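Local coordinates for protein extracellular sialidase/neuraminidase, putative (Aspergillus fumigatus, PDB 2XZI) that probably hydrolyses glycosides of sialic acids, acting as a KDNase that prefers deaminated neuraminic acid, which it binds on a beta-propeller scaffold, at residues D27-S30 / T31-F35; I200-G204 / R205-G209; R373-L377 / S378-N382. All blocks are in the same frame, centred on the assembly; numbering follows the deposited sequence.

Interaction 1 of 3, residues D27-S30 / T31-F35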
ATOM      1  N   ASP A  27       5.849   7.875  17.252  1.00  9.06           N
ATOM      2  CA  ASP A  27       6.506   6.586  17.055  1.00  8.59           C
ATOM      3  C   ASP A  27       7.982   6.769  16.719  1.00  8.61           C
ATOM      4  O   ASP A  27       8.319   7.511  15.794  1.00  9.31           O
ATOM      5  CB  ASP A  27       5.784   5.777  15.975  1.00  9.08           C
ATOM      6  CG  ASP A  27       4.542   5.109  16.502  1.00  9.55           C
ATOM      7  OD1 ASP A  27       4.657   4.275  17.431  1.00 11.27           O
ATOM      8  OD2 ASP A  27       3.431   5.427  16.015  1.00  9.28           O
ATOM      9  N   LYS A  28       8.838   6.109  17.502  1.00  8.00           N
ATOM     10  CA  LYS A  28      10.280   6.095  17.294  1.00  8.98           C
ATOM     11  C   LYS A  28      10.783   4.656  17.409  1.00  8.55           C
ATOM     12  O   LYS A  28      10.130   3.804  18.038  1.00  8.86           O
ATOM     13  CB  LYS A  28      10.985   6.959  18.361  1.00  8.73           C
ATOM     14  CG  LYS A  28      10.498   8.397  18.475  1.00 11.39           C
ATOM     15  CD  LYS A  28      11.230   9.141  19.589  1.00 16.25           C
ATOM     16  CE  LYS A  28      10.878  10.620  19.577  1.00 18.05           C
ATOM     17  NZ  LYS A  28      11.528  11.342  20.708  1.00 21.68           N
ATOM     18  N   LEU A  29      11.919   4.368  16.775  1.00  9.08           N
ATOM     19  CA  LEU A  29      12.594   3.089  16.957  1.00  9.90           C
ATOM     20  C   LEU A  29      13.234   2.982  18.340  1.00 10.94           C
ATOM     21  O   LEU A  29      13.384   3.992  19.042  1.00 11.40           O
ATOM     22  CB  LEU A  29      13.657   2.885  15.871  1.00  9.79           C
ATOM     23  CG  LEU A  29      13.134   2.964  14.431  1.00  8.98           C
ATOM     24  CD1 LEU A  29      14.294   3.024  13.437  1.00  9.92           C
ATOM     25  CD2 LEU A  29      12.267   1.774  14.123  1.00  8.51           C
ATOM     26  N   SER A  30      13.607   1.765  18.715  1.00 11.70           N
ATOM     27  CA  SER A  30      14.228   1.526  20.020  1.00 13.22           C
ATOM     28  C   SER A  30      15.567   2.236  20.153  1.00 13.35           C
ATOM     29  O   SER A  30      16.018   2.505  21.268  1.00 14.04           O
ATOM     30  CB  SER A  30      14.403   0.034  20.246  1.00 13.04           C
ATOM     31  OG  SER A  30      15.312  -0.488  19.310  1.00 15.38           O
ATOM     32  N   THR A  31      16.181   2.551  19.013  1.00 12.96           N
ATOM     33  CA  THR A  31      17.437   3.305  18.958  1.00 12.93           C
ATOM     34  C   THR A  31      17.247   4.793  19.229  1.00 12.94           C
ATOM     35  O   THR A  31      18.235   5.525  19.305  1.00 13.98           O
ATOM     36  CB  THR A  31      18.058   3.180  17.572  1.00 12.91           C
ATOM     37  OG1 THR A  31      17.093   3.624  16.599  1.00 11.32           O
ATOM     38  CG2 THR A  31      18.466   1.739  17.288  1.00 14.19           C
ATOM     39  N   GLY A  32      15.999   5.244  19.335  1.00 11.88           N
ATOM     40  CA  GLY A  32      15.684   6.658  19.564  1.00 11.76           C
ATOM     41  C   GLY A  32      15.431   7.430  18.282  1.00 11.10           C
ATOM     42  O   GLY A  32      15.052   8.600  18.321  1.00 11.83           O
ATOM     43  N   ILE A  33      15.654   6.772  17.145  1.00 10.35           N
ATOM     44  CA  ILE A  33      15.417   7.388  15.837  1.00 10.04           C
ATOM     45  C   ILE A  33      13.925   7.647  15.616  1.00  9.56           C
ATOM     46  O   ILE A  33      13.114   6.711  15.675  1.00  8.97           O
ATOM     47  CB  ILE A  33      16.007   6.542  14.670  1.00 10.17           C
ATOM     48  CG1 ILE A  33      17.548   6.492  14.717  1.00 12.42           C
ATOM     49  CG2 ILE A  33      15.475   7.036  13.308  1.00 10.63           C
ATOM     50  CD1 ILE A  33      18.226   7.818  14.503  1.00 15.24           C
ATOM     51  N   GLY A  34      13.582   8.912  15.395  1.00  8.65           N
ATOM     52  CA  GLY A  34      12.200   9.303  15.158  1.00  8.82           C
ATOM     53  C   GLY A  34      11.968   9.774  13.743  1.00  7.56           C
ATOM     54  O   GLY A  34      12.894   9.808  12.907  1.00  8.69           O
ATOM     55  N   PHE A  35      10.723  10.149  13.476  1.00  7.67           N
ATOM     56  CA  PHE A  35      10.293  10.467  12.116  1.00  6.99           C
ATOM     57  C   PHE A  35       9.302  11.611  12.123  1.00  6.92           C
ATOM     58  O   PHE A  35       8.302  11.602  12.880  1.00  7.95           O
ATOM     59  CB  PHE A  35       9.689   9.226  11.429  1.00  6.72           C
ATOM     60  CG  PHE A  35      10.617   8.052  11.394  1.00  5.56           C
ATOM     61  CD1 PHE A  35      11.529   7.900  10.370  1.00  5.90           C
ATOM     62  CD2 PHE A  35      10.608   7.115  12.414  1.00  7.35           C
ATOM     63  CE1 PHE A  35      12.400   6.824  10.342  1.00  7.35           C
ATOM     64  CE2 PHE A  35      11.487   6.028  12.414  1.00  8.10           C
ATOM     65  CZ  PHE A  35      12.383   5.870  11.383  1.00  5.50           C
TER
HETATM   66  O   HOH W   1       8.316  10.161  15.309  1.00 12.22           O
HETATM   67  O   HOH W   2      14.649  10.234  20.504  1.00 27.64           O
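The side chain of L29 lies across the rim of the F35 ring, its CD1 methyl 4.0 Å from F35 CZ and close to the plane of the ring, at the edge. The same methyl meets the branch point of I33, with L29 CD1 4.1 Å from I33 CB, and so bridges the two apolar side chains of the returning segment. With CG opposite the carbonyl carbon (chi1 -57°), the L29 branch lies beside its own backbone N, where it can reach F35 and I33. These contacts close over a type I beta turn from L29 to G32, which reverses the chain. G32 N donates to L29 O (2.9 Å) from well above the carbonyl plane, and L29 N donates to I33 O (2.9 Å), approaching much closer to the carbonyl plane, 17° from it. G32, the last residue of the turn, has a positive phi of 94°, a conformation that suits glycine. Farther from the turn, the extended K28 chain passes over the G34 backbone, K28 CG lying 3.8 Å from G34 CA. Water takes over where the two segments separate: one molecule donates to D27 O (2.7 Å) and accepts from F35 N (3.0 Å). A second donates to G32 O, with only a weak bond from K28 NZ. The turn is a surface feature of the loop between strands 12-18 and 37-45. D27 anchors it through a salt bridge to K73 and bonds to R19, while F35 packs inward against N69 and V71 of strand 68-74.

Interaction 2 of 3, residues I200-G204 / R205-G209; sequences IPAMG and RNIIG
R205 folds its side chain back over the turn that it closes, and its NH1 donates to M203 O at 2.9 Å. The acceptor lies in the guanidinium plane and NH1 sits on a lone pair of the carbonyl, so the bond helps to set the rotation of the flat group. A chi1 of 73° places CG between the backbone N and the carbonyl carbon; from there the chain runs extended to NE and passes M203 O. The methyl of A202 covers one face of the guanidinium, off-centre toward its rim, with A202 CB 3.7 Å from R205 NH1. NH1 also forms a salt bridge with D183, and NE donates to L175 O; both share in fixing the buried charge. The backbone is a beta hairpin with a two-residue loop, M203-G204, in a type II turn from A202 to R205, with G204 at positive phi. I200 and I207 form a hydrogen-bonded antiparallel pair, their side chains on the same face as A202 and R205; I200 CB and I207 CB are 4.2 Å apart, and I207 CD1 reaches A202 CB at 4.2 Å. P201 and N206 occupy the other face, against I232 of strand 230-234. Strands 198-202 and 205-210 are the inner pair of a four-stranded antiparallel sheet, whose edge strand 217-222 packs W218 on I200 and I207, while L153 of strand 152-158 meets R205 and I207.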
ATOM      1  N   ILE A 200       2.873  -9.302  -8.264  1.00  5.62           N
ATOM      2  CA  ILE A 200       3.213  -8.048  -7.597  1.00  5.55           C
ATOM      3  C   ILE A 200       3.110  -6.911  -8.614  1.00  5.68           C
ATOM      4  O   ILE A 200       3.766  -6.950  -9.662  1.00  5.27           O
ATOM      5  CB  ILE A 200       4.625  -8.132  -6.951  1.00  6.09           C
ATOM      6  CG1 ILE A 200       4.699  -9.292  -5.931  1.00  6.38           C
ATOM      7  CG2 ILE A 200       5.014  -6.794  -6.313  1.00  7.89           C
ATOM      8  CD1 ILE A 200       5.024 -10.704  -6.536  1.00 11.46           C
ATOM      9  N   PRO A 201       2.269  -5.912  -8.331  1.00  4.72           N
ATOM     10  CA  PRO A 201       2.127  -4.830  -9.306  1.00  4.67           C
ATOM     11  C   PRO A 201       3.281  -3.860  -9.211  1.00  4.93           C
ATOM     12  O   PRO A 201       3.739  -3.540  -8.114  1.00  4.70           O
ATOM     13  CB  PRO A 201       0.821  -4.151  -8.885  1.00  4.27           C
ATOM     14  CG  PRO A 201       0.782  -4.335  -7.390  1.00  5.12           C
ATOM     15  CD  PRO A 201       1.425  -5.692  -7.136  1.00  5.79           C
ATOM     16  N   ALA A 202       3.735  -3.369 -10.356  1.00  4.94           N
ATOM     17  CA  ALA A 202       4.806  -2.391 -10.427  1.00  4.85           C
ATOM     18  C   ALA A 202       4.604  -1.426 -11.578  1.00  5.03           C
ATOM     19  O   ALA A 202       3.659  -1.572 -12.378  1.00  5.43           O
ATOM     20  CB  ALA A 202       6.171  -3.077 -10.530  1.00  5.96           C
ATOM     21  N   MET A 203       5.491  -0.442 -11.665  1.00  5.01           N
ATOM     22  CA  MET A 203       5.398   0.537 -12.746  1.00  5.32           C
ATOM     23  C   MET A 203       5.552  -0.170 -14.105  1.00  5.14           C
ATOM     24  O   MET A 203       6.531  -0.862 -14.331  1.00  5.99           O
ATOM     25  CB  MET A 203       6.478   1.598 -12.578  1.00  5.13           C
ATOM     26  CG  MET A 203       6.655   2.490 -13.800  1.00  6.56           C
ATOM     27  SD  MET A 203       7.726   3.874 -13.395  1.00  8.19           S
ATOM     28  CE  MET A 203       8.415   4.293 -14.990  1.00  9.27           C
ATOM     29  N   GLY A 204       4.554  -0.001 -14.982  1.00  5.28           N
ATOM     30  CA  GLY A 204       4.606  -0.546 -16.349  1.00  5.98           C
ATOM     31  C   GLY A 204       4.642  -2.067 -16.463  1.00  6.18           C
ATOM     32  O   GLY A 204       4.871  -2.590 -17.558  1.00  6.78           O
ATOM     33  N   ARG A 205       4.422  -2.806 -15.372  1.00  5.51           N
ATOM     34  CA  ARG A 205       4.664  -4.252 -15.403  1.00  5.63           C
ATOM     35  C   ARG A 205       4.122  -4.927 -14.163  1.00  5.82           C
ATOM     36  O   ARG A 205       3.934  -4.271 -13.133  1.00  5.78           O
ATOM     37  CB  ARG A 205       6.168  -4.517 -15.504  1.00  5.82           C
ATOM     38  CG  ARG A 205       6.968  -4.253 -14.222  1.00  5.19           C
ATOM     39  CD  ARG A 205       8.409  -3.930 -14.593  1.00  6.95           C
ATOM     40  NE  ARG A 205       9.349  -3.857 -13.469  1.00  6.06           N
ATOM     41  CZ  ARG A 205       9.531  -2.815 -12.656  1.00  5.13           C
ATOM     42  NH1 ARG A 205       8.774  -1.727 -12.739  1.00  6.03           N
ATOM     43  NH2 ARG A 205      10.491  -2.881 -11.738  1.00  6.16           N
ATOM     44  N   ASN A 206       3.855  -6.227 -14.269  1.00  6.06           N
ATOM     45  CA  ASN A 206       3.700  -7.076 -13.083  1.00  6.00           C
ATOM     46  C   ASN A 206       4.966  -7.893 -12.893  1.00  6.33           C
ATOM     47  O   ASN A 206       5.627  -8.276 -13.866  1.00  6.60           O
ATOM     48  CB  ASN A 206       2.536  -8.048 -13.231  1.00  6.56           C
ATOM     49  CG  ASN A 206       1.203  -7.370 -13.321  1.00  7.24           C
ATOM     50  OD1 ASN A 206       0.924  -6.408 -12.610  1.00  7.54           O
ATOM     51  ND2 ASN A 206       0.332  -7.918 -14.166  1.00  7.52           N
ATOM     52  N   ILE A 207       5.302  -8.158 -11.642  1.00  6.17           N
ATOM     53  CA  ILE A 207       6.355  -9.117 -11.316  1.00  6.37           C
ATOM     54  C   ILE A 207       5.648 -10.413 -10.939  1.00  6.44           C
ATOM     55  O   ILE A 207       4.755 -10.417 -10.098  1.00  6.59           O
ATOM     56  CB  ILE A 207       7.234  -8.592 -10.165  1.00  6.74           C
ATOM     57  CG1 ILE A 207       8.011  -7.366 -10.640  1.00  9.57           C
ATOM     58  CG2 ILE A 207       8.220  -9.661  -9.697  1.00  6.83           C
ATOM     59  CD1 ILE A 207       8.503  -6.466  -9.532  1.00 12.48           C
ATOM     60  N   ILE A 208       6.019 -11.506 -11.593  1.00  6.39           N
ATOM     61  CA  ILE A 208       5.352 -12.774 -11.380  1.00  6.77           C
ATOM     62  C   ILE A 208       6.283 -13.739 -10.676  1.00  6.07           C
ATOM     63  O   ILE A 208       7.443 -13.908 -11.088  1.00  7.46           O
ATOM     64  CB  ILE A 208       4.929 -13.411 -12.724  1.00  6.78           C
ATOM     65  CG1 ILE A 208       4.302 -12.369 -13.671  1.00  8.17           C
ATOM     66  CG2 ILE A 208       4.051 -14.640 -12.481  1.00  7.45           C
ATOM     67  CD1 ILE A 208       3.012 -11.679 -13.165  1.00  8.48           C
ATOM     68  N   GLY A 209       5.772 -14.361  -9.612  1.00  6.58           N
ATOM     69  CA  GLY A 209       6.524 -15.370  -8.893  1.00  7.06           C
ATOM     70  C   GLY A 209       5.937 -16.726  -9.172  1.00  7.65           C
ATOM     71  O   GLY A 209       4.730 -16.927  -9.033  1.00  8.34           O
TER

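Interaction 3 of 3, residues R373-L377 / S378-N382; sequences RRFNL and SWILN
N376 OD1 is gripped by two backbone amides: W379 N within the contact, at 2.9 Å, and Y11 N from the N-terminal part of the chain. The first is an N-cap bond, by which N376 starts the short helix 377-381 following strand 368-375. With chi1 at 61°, the amide turns back over the first turn, and W379 N approaches from above the carbonyl plane. N376 ND2 bonds to A9 O, so both ends of the amide tie the cap to the N-terminal segment. Ahead of the cap, F375 CB lies 3.8 Å from W379 CE3, and the two rings lean obliquely, their planes 38° apart, with W379 CZ3 over one face of F375. I380 adds its CD1 methyl, 3.8 Å from F375 CE1. F375 and I380 pack on V307 of strand 305-310, and together with L377 on I349 of strand 349-356. R322 lies against W379 in a cation-pi contact. Within the helix L381 N donates to L377 O (2.9 Å), and N382, just past the helix, donates to S378 O through both N and ND2, from opposite faces of the carbonyl plane.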
ATOM      1  N   ARG A 373      -7.755   1.162  10.595  1.00  5.17           N
ATOM      2  CA  ARG A 373      -9.192   0.989  10.702  1.00  5.29           C
ATOM      3  C   ARG A 373      -9.508  -0.478  10.595  1.00  5.73           C
ATOM      4  O   ARG A 373      -8.864  -1.207   9.807  1.00  5.86           O
ATOM      5  CB  ARG A 373      -9.903   1.679   9.561  1.00  5.48           C
ATOM      6  CG  ARG A 373      -9.809   3.175   9.572  1.00  5.78           C
ATOM      7  CD  ARG A 373     -10.613   3.789   8.425  1.00  7.22           C
ATOM      8  NE  ARG A 373     -10.801   5.216   8.660  1.00  6.55           N
ATOM      9  CZ  ARG A 373     -11.730   5.722   9.468  1.00  7.30           C
ATOM     10  NH1 ARG A 373     -12.573   4.926  10.114  1.00  9.75           N
ATOM     11  NH2 ARG A 373     -11.808   7.037   9.634  1.00 10.29           N
ATOM     12  N   ARG A 374     -10.502  -0.905  11.376  1.00  5.83           N
ATOM     13  CA  ARG A 374     -11.164  -2.187  11.175  1.00  6.08           C
ATOM     14  C   ARG A 374     -12.638  -1.922  10.971  1.00  6.49           C
ATOM     15  O   ARG A 374     -13.233  -1.129  11.709  1.00  7.22           O
ATOM     16  CB  ARG A 374     -10.959  -3.099  12.377  1.00  6.88           C
ATOM     17  CG  ARG A 374      -9.544  -3.600  12.509  1.00  7.67           C
ATOM     18  CD  ARG A 374      -9.152  -4.025  13.936  1.00  9.18           C
ATOM     19  NE  ARG A 374     -10.235  -4.687  14.659  1.00  9.27           N
ATOM     20  CZ  ARG A 374     -10.578  -5.965  14.514  1.00  9.36           C
ATOM     21  NH1 ARG A 374      -9.901  -6.754  13.684  1.00 10.31           N
ATOM     22  NH2 ARG A 374     -11.625  -6.445  15.186  1.00 12.34           N
ATOM     23  N   PHE A 375     -13.244  -2.594   9.999  1.00  5.98           N
ATOM     24  CA  PHE A 375     -14.688  -2.518   9.823  1.00  6.00           C
ATOM     25  C   PHE A 375     -15.147  -3.777   9.140  1.00  6.33           C
ATOM     26  O   PHE A 375     -14.366  -4.428   8.450  1.00  6.63           O
ATOM     27  CB  PHE A 375     -15.093  -1.266   9.018  1.00  5.58           C
ATOM     28  CG  PHE A 375     -14.268  -1.028   7.778  1.00  5.78           C
ATOM     29  CD1 PHE A 375     -14.563  -1.684   6.606  1.00  6.23           C
ATOM     30  CD2 PHE A 375     -13.215  -0.119   7.783  1.00  6.59           C
ATOM     31  CE1 PHE A 375     -13.818  -1.460   5.460  1.00  6.58           C
ATOM     32  CE2 PHE A 375     -12.470   0.111   6.636  1.00  6.53           C
ATOM     33  CZ  PHE A 375     -12.786  -0.566   5.470  1.00  7.27           C
ATOM     34  N   ASN A 376     -16.401  -4.155   9.352  1.00  6.34           N
ATOM     35  CA  ASN A 376     -16.937  -5.306   8.649  1.00  6.46           C
ATOM     36  C   ASN A 376     -17.747  -4.921   7.424  1.00  6.44           C
ATOM     37  O   ASN A 376     -17.966  -3.740   7.140  1.00  6.02           O
ATOM     38  CB  ASN A 376     -17.709  -6.247   9.582  1.00  6.74           C
ATOM     39  CG  ASN A 376     -18.916  -5.597  10.244  1.00  6.51           C
ATOM     40  OD1 ASN A 376     -19.236  -4.416  10.031  1.00  7.55           O
ATOM     41  ND2 ASN A 376     -19.588  -6.378  11.073  1.00  8.44           N
ATOM     42  N   LEU A 377     -18.144  -5.935   6.665  1.00  6.59           N
ATOM     43  CA  LEU A 377     -18.939  -5.714   5.464  1.00  7.03           C
ATOM     44  C   LEU A 377     -20.241  -5.017   5.821  1.00  6.71           C
ATOM     45  O   LEU A 377     -20.687  -4.123   5.099  1.00  6.47           O
ATOM     46  CB  LEU A 377     -19.218  -7.033   4.749  1.00  7.54           C
ATOM     47  CG  LEU A 377     -18.022  -7.730   4.113  1.00  7.04           C
ATOM     48  CD1 LEU A 377     -18.479  -9.107   3.665  1.00  9.31           C
ATOM     49  CD2 LEU A 377     -17.431  -6.917   2.955  1.00  8.73           C
ATOM     50  N   SER A 378     -20.844  -5.416   6.945  1.00  6.74           N
ATOM     51  CA  SER A 378     -22.070  -4.776   7.408  1.00  6.82           C
ATOM     52  C   SER A 378     -21.913  -3.270   7.563  1.00  6.90           C
ATOM     53  O   SER A 378     -22.793  -2.518   7.191  1.00  7.60           O
ATOM     54  CB  SER A 378     -22.496  -5.343   8.745  1.00  7.08           C
ATOM     55  OG  SER A 378     -23.629  -4.634   9.190  1.00  6.93           O
ATOM     56  N   TRP A 379     -20.779  -2.835   8.097  1.00  7.22           N
ATOM     57  CA  TRP A 379     -20.548  -1.404   8.234  1.00  7.38           C
ATOM     58  C   TRP A 379     -20.583  -0.706   6.868  1.00  7.39           C
ATOM     59  O   TRP A 379     -21.226   0.337   6.714  1.00  7.35           O
ATOM     60  CB  TRP A 379     -19.253  -1.098   8.992  1.00  8.13           C
ATOM     61  CG  TRP A 379     -19.055   0.361   9.190  1.00  7.40           C
ATOM     62  CD1 TRP A 379     -19.578   1.131  10.185  1.00  7.44           C
ATOM     63  CD2 TRP A 379     -18.300   1.242   8.353  1.00  6.99           C
ATOM     64  NE1 TRP A 379     -19.184   2.437  10.032  1.00  7.74           N
ATOM     65  CE2 TRP A 379     -18.393   2.536   8.918  1.00  7.38           C
ATOM     66  CE3 TRP A 379     -17.540   1.066   7.185  1.00  7.01           C
ATOM     67  CZ2 TRP A 379     -17.760   3.653   8.350  1.00  7.39           C
ATOM     68  CZ3 TRP A 379     -16.895   2.172   6.630  1.00  7.14           C
ATOM     69  CH2 TRP A 379     -17.009   3.448   7.214  1.00  7.14           C
ATOM     70  N   ILE A 380     -19.933  -1.286   5.863  1.00  6.97           N
ATOM     71  CA  ILE A 380     -19.953  -0.686   4.533  1.00  7.29           C
ATOM     72  C   ILE A 380     -21.373  -0.644   3.980  1.00  7.48           C
ATOM     73  O   ILE A 380     -21.826   0.393   3.484  1.00  7.70           O
ATOM     74  CB  ILE A 380     -19.082  -1.463   3.532  1.00  7.73           C
ATOM     75  CG1 ILE A 380     -17.632  -1.565   4.030  1.00  7.68           C
ATOM     76  CG2 ILE A 380     -19.115  -0.787   2.159  1.00  7.03           C
ATOM     77  CD1 ILE A 380     -16.705  -2.447   3.145  1.00  6.07           C
ATOM     78  N   LEU A 381     -22.058  -1.782   4.055  1.00  7.66           N
ATOM     79  CA  LEU A 381     -23.397  -1.955   3.457  1.00  8.46           C
ATOM     80  C   LEU A 381     -24.507  -1.136   4.106  1.00  9.21           C
ATOM     81  O   LEU A 381     -25.499  -0.822   3.455  1.00  9.81           O
ATOM     82  CB  LEU A 381     -23.781  -3.437   3.437  1.00  8.14           C
ATOM     83  CG  LEU A 381     -22.889  -4.288   2.541  1.00  9.28           C
ATOM     84  CD1 LEU A 381     -23.086  -5.770   2.885  1.00 10.19           C
ATOM     85  CD2 LEU A 381     -23.157  -3.987   1.069  1.00  9.83           C
ATOM     86  N   ASN A 382     -24.334  -0.790   5.376  1.00  8.71           N
ATOM     87  CA  ASN A 382     -25.303   0.032   6.091  1.00  9.17           C
ATOM     88  C   ASN A 382     -25.005   1.531   6.005  1.00  9.15           C
ATOM     89  O   ASN A 382     -25.607   2.338   6.720  1.00  9.76           O
ATOM     90  CB  ASN A 382     -25.450  -0.486   7.524  1.00  9.28           C
ATOM     91  CG  ASN A 382     -26.272  -1.766   7.567  1.00 10.60           C
ATOM     92  OD1 ASN A 382     -27.479  -1.745   7.317  1.00 13.17           O
ATOM     93  ND2 ASN A 382     -25.624  -2.893   7.865  1.00  9.17           N
TER

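In the fold
Interaction 1 is the surface contact of the three, while interactions 2 and 3 are largely buried. None touches another: centres lie 30 to 33 Å apart, in different parts of the propeller. Interaction 2 joins neighbouring strands within one sheet, whereas interaction 3 runs from the last strand of the chain, an inner strand of another sheet, into the C-terminal helix; interaction 1 shapes a connecting loop. Water mediates part of the exposed turn, a buried arginine is held by the hairpin turn and by partners outside it, and a capping amide beside an aromatic cluster starts the helix. The F35 side chain of interaction 1 is about 7 Å from the bound sodium ion, and the M203 side chain of interaction 2 about 7 Å from a bound deamino-alpha-neuraminic acid.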